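Local coordinates for protein esterase A (Caulobacter crescentus, PDB 5GKV) that probably hydrolyses ester substrates as a serine hydrolase related to penicillin-binding proteins and beta-lactamases, at residues V259-P262 with S263-G266; L88-A91 with R92-D95. All coordinates share one frame; numbering follows the deposited sequence.

Contact 1: V259-P262 with S263-G266; sequences VEIP and SANG
The carboxamide of Asn265 grips the backbone of the preceding loop at two points. Asn265 ND2 donates to Val259 O at 2.6 Å, and that oxygen lies almost in the amide plane; Asn265 OD1 accepts from Ile261 N, also at 2.6 Å, with an N-H...O angle of 150°. ND2 stands above the carbonyl plane of Val259, and Ile261 N likewise stands above the plane of the Asn265 carbonyl. With chi1 at 83°, CG sits between the backbone N and the carbonyl carbon of Asn265, which turns the amide back across Ile261. ND2 also reaches Trp256 O, tying the loop to the end of helix 253-258. Following the gripped residues, Ile261 to Ala264 form a type I beta turn: Ala264 N donates to Ile261 O at 2.8 Å, and Asn265 N adds a second donor to the same oxygen at 2.9 Å, in the carbonyl plane. The turn directs Ser263 O to Lys83 NZ, the lysine of the serine-x-x-lysine motif common to this family, while Ser263 OG bonds to Val172 O. Around these bonds, Ile261 CB lies 3.4 Å from Asn265 OD1, Ile261 CG2 meets Ala264 CB at 4.0 Å, and the Asn265 side chain also rests on Ile208. Pro262 packs against Met190 of helix 190-202.

Contact 2: L88-A91 with R92-D95; sequences LLIA and RLVD
Leu88 and Arg92 meet one turn apart on the alpha-helix 82-95, the helix that also carries the lysine of the family's serine-x-x-lysine motif near its start. Leu88 CD2 presses on the aliphatic stem of the arginine, 3.5 Å from Arg92 CD, and the two side chains cross at an oblique angle. Beyond CD the arginine chain bends at chi3 (81°) and leads the guanidinium away from the helix, leaving a water to bridge it to Leu89 O. Arg92 NH1 donates weakly at 2.9 Å to this water, which itself donates to Leu89 O at 3.0 Å. That carbonyl, Leu89 O, also takes a weak bond from Leu93 N, stretched to 3.3 Å, whereas Arg92 N to Leu88 O and Val94 N to Ile90 O are ordinary helical i to i+4 bonds. On the other flanks the side chains touch only loosely: Ile90 CD1 lies 4.4 Å from Leu93 CD1, and Ile90 CG2 approaches Val94 CG2. Neighbouring elements position this first shell. Phe182 of helix 173-186 packs on Leu89, Ile90 and Leu93, Ile198 of helix 190-202 packs on Leu88 and Arg92, and Leu276 and Leu280 of helix 270-281 lie against Leu88. The polar ends are held by the chain around residues 291-293, where Arg92 NE bonds to Leu291 O and Asp95 OD1 to Thr293 OG1. At the last turn Asp95 N donates to Ala91 O at 2.9 Å. Asp95 CB lies 3.3 Å from Ala91 O.

How the contacts relate
Both contacts are largely buried, yet the centre of contact 1 lies about 10 Å from the centre of the chain and that of contact 2 about 15 Å. Their centres are 18 Å apart and their nearest atoms about 7 Å, so they do not touch. The link is helix 82-95: its early residue Lys83 bonds to the turn of contact 1, while contact 2 occupies its last two turns. Met190 of helix 190-202 borders both. In the loop a side-chain amide binds two backbone atoms, while in the helix backbone i to i+4 bonds, one of them weak, do this work and the side chains serve apolar packing, with polar anchors toward the C-terminal end.

Contact 1: V259-P262 with S263-G266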
loop_
_atom_site.group_PDB
_atom_site.type_symbol
_atom_site.label_atom_id
_atom_site.label_comp_id
_atom_site.label_asym_id
_atom_site.label_seq_id
_atom_site.Cartn_x
_atom_site.Cartn_y
_atom_site.Cartn_z
ATOM N N VAL A 259 -15.871 4.633 3.210
ATOM C CA VAL A 259 -15.168 5.878 2.899
ATOM C C VAL A 259 -13.876 5.559 2.156
ATOM O O VAL A 259 -13.543 4.390 1.934
ATOM C CB VAL A 259 -14.885 6.702 4.172
ATOM C CG1 VAL A 259 -16.192 7.157 4.811
ATOM C CG2 VAL A 259 -14.034 5.894 5.174
ATOM N N GLU A 260 -13.140 6.593 1.762
ATOM C CA GLU A 260 -11.863 6.423 1.081
ATOM C C GLU A 260 -10.753 6.848 2.027
ATOM O O GLU A 260 -10.706 8.008 2.444
ATOM C CB GLU A 260 -11.802 7.255 -0.196
ATOM C CG GLU A 260 -12.856 6.904 -1.212
ATOM C CD GLU A 260 -12.563 7.561 -2.550
ATOM O OE1 GLU A 260 -11.417 8.061 -2.727
ATOM O OE2 GLU A 260 -13.475 7.573 -3.406
ATOM N N ILE A 261 -9.875 5.913 2.368
ATOM C CA ILE A 261 -8.665 6.230 3.120
ATOM C C ILE A 261 -7.507 5.651 2.310
ATOM O O ILE A 261 -7.099 4.501 2.538
ATOM C CB ILE A 261 -8.735 5.679 4.554
ATOM C CG1 ILE A 261 -10.005 6.193 5.253
ATOM C CG2 ILE A 261 -7.469 6.077 5.343
ATOM C CD1 ILE A 261 -10.224 5.671 6.672
ATOM N N PRO A 262 -6.980 6.388 1.325
ATOM C CA PRO A 262 -5.979 5.803 0.411
ATOM C C PRO A 262 -4.658 5.422 1.078
ATOM O O PRO A 262 -3.777 4.866 0.407
ATOM C CB PRO A 262 -5.783 6.917 -0.638
ATOM C CG PRO A 262 -7.067 7.715 -0.590
ATOM C CD PRO A 262 -7.421 7.720 0.881
ATOM N N SER A 263 -4.475 5.699 2.365
ATOM C CA SER A 263 -3.324 5.177 3.080
ATOM C C SER A 263 -3.585 3.826 3.739
ATOM O O SER A 263 -2.628 3.208 4.217
ATOM C CB SER A 263 -2.872 6.174 4.155
ATOM O OG SER A 263 -3.984 6.642 4.908
ATOM N N ALA A 264 -4.845 3.355 3.795
ATOM C CA ALA A 264 -5.155 2.268 4.725
ATOM C C ALA A 264 -6.389 1.401 4.449
ATOM O O ALA A 264 -6.500 0.332 5.050
ATOM C CB ALA A 264 -5.312 2.832 6.142
ATOM N N ASN A 265 -7.357 1.824 3.633
ATOM C CA ASN A 265 -8.612 1.067 3.602
ATOM C C ASN A 265 -8.953 0.522 2.220
ATOM O O ASN A 265 -10.124 0.231 1.942
ATOM C CB ASN A 265 -9.780 1.893 4.158
ATOM C CG ASN A 265 -10.391 2.821 3.134
ATOM O OD1 ASN A 265 -9.704 3.330 2.241
ATOM N ND2 ASN A 265 -11.699 3.057 3.259
ATOM N N GLY A 266 -7.969 0.347 1.349
ATOM C CA GLY A 266 -8.209 -0.441 0.156
ATOM C C GLY A 266 -8.592 -1.871 0.503
ATOM O O GLY A 266 -8.205 -2.413 1.546
#

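Contact 2: L88-A91 with R92-D95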
loop_
_atom_site.group_PDB
_atom_site.type_symbol
_atom_site.label_atom_id
_atom_site.label_comp_id
_atom_site.label_asym_id
_atom_site.label_seq_id
_atom_site.Cartn_x
_atom_site.Cartn_y
_atom_site.Cartn_z
ATOM N N LEU A 88 0.639 4.935 -7.508
ATOM C CA LEU A 88 0.396 4.745 -8.932
ATOM C C LEU A 88 -0.547 5.813 -9.477
ATOM O O LEU A 88 -0.314 6.361 -10.556
ATOM C CB LEU A 88 -0.169 3.337 -9.173
ATOM C CG LEU A 88 -0.398 2.826 -10.608
ATOM C CD1 LEU A 88 -0.625 1.342 -10.551
ATOM C CD2 LEU A 88 -1.595 3.424 -11.278
ATOM N N LEU A 89 -1.628 6.114 -8.753
ATOM C CA LEU A 89 -2.588 7.097 -9.251
ATOM C C LEU A 89 -1.940 8.467 -9.415
ATOM O O LEU A 89 -2.189 9.158 -10.413
ATOM C CB LEU A 89 -3.801 7.176 -8.325
ATOM C CG LEU A 89 -4.652 5.900 -8.279
ATOM C CD1 LEU A 89 -5.747 5.986 -7.204
ATOM C CD2 LEU A 89 -5.253 5.626 -9.650
ATOM N N ILE A 90 -1.076 8.864 -8.473
ATOM C CA ILE A 90 -0.346 10.122 -8.627
ATOM C C ILE A 90 0.622 10.029 -9.801
ATOM O O ILE A 90 0.712 10.950 -10.623
ATOM C CB ILE A 90 0.391 10.505 -7.323
ATOM C CG1 ILE A 90 -0.600 10.904 -6.214
ATOM C CG2 ILE A 90 1.382 11.628 -7.587
ATOM C CD1 ILE A 90 -1.378 12.188 -6.489
ATOM N N ALA A 91 1.374 8.919 -9.885
ATOM C CA ALA A 91 2.343 8.741 -10.965
ATOM C C ALA A 91 1.696 8.914 -12.335
ATOM O O ALA A 91 2.319 9.454 -13.263
ATOM C CB ALA A 91 2.989 7.355 -10.877
ATOM N N ARG A 92 0.453 8.451 -12.479
ATOM C CA ARG A 92 -0.281 8.640 -13.733
ATOM C C ARG A 92 -0.551 10.119 -14.022
ATOM O O ARG A 92 -0.368 10.574 -15.159
ATOM C CB ARG A 92 -1.586 7.844 -13.694
ATOM C CG ARG A 92 -1.381 6.327 -13.876
ATOM C CD ARG A 92 -2.710 5.571 -13.848
ATOM N NE ARG A 92 -3.448 5.597 -15.121
ATOM C CZ ARG A 92 -4.696 6.034 -15.267
ATOM N NH1 ARG A 92 -5.369 6.503 -14.228
ATOM N NH2 ARG A 92 -5.278 6.012 -16.456
ATOM N N LEU A 93 -1.014 10.883 -13.019
ATOM C CA LEU A 93 -1.225 12.321 -13.228
ATOM C C LEU A 93 0.046 13.015 -13.681
ATOM O O LEU A 93 0.005 13.893 -14.555
ATOM C CB LEU A 93 -1.721 13.011 -11.963
ATOM C CG LEU A 93 -3.111 12.704 -11.453
ATOM C CD1 LEU A 93 -3.378 13.565 -10.211
ATOM C CD2 LEU A 93 -4.128 12.999 -12.550
ATOM N N VAL A 94 1.180 12.679 -13.061
ATOM C CA VAL A 94 2.438 13.302 -13.455
ATOM C C VAL A 94 2.801 12.893 -14.879
ATOM O O VAL A 94 3.140 13.737 -15.725
ATOM C CB VAL A 94 3.552 12.946 -12.452
ATOM C CG1 VAL A 94 4.891 13.459 -12.937
ATOM C CG2 VAL A 94 3.232 13.556 -11.094
ATOM N N ASP A 95 2.714 11.596 -15.168
ATOM C CA ASP A 95 3.038 11.097 -16.503
ATOM C C ASP A 95 2.178 11.753 -17.572
ATOM O O ASP A 95 2.649 11.979 -18.692
ATOM C CB ASP A 95 2.857 9.576 -16.552
ATOM C CG ASP A 95 3.328 8.958 -17.874
ATOM O OD1 ASP A 95 4.437 9.292 -18.348
ATOM O OD2 ASP A 95 2.582 8.120 -18.434
HETATM O O HOH W 1 -4.510 8.350 -12.109
#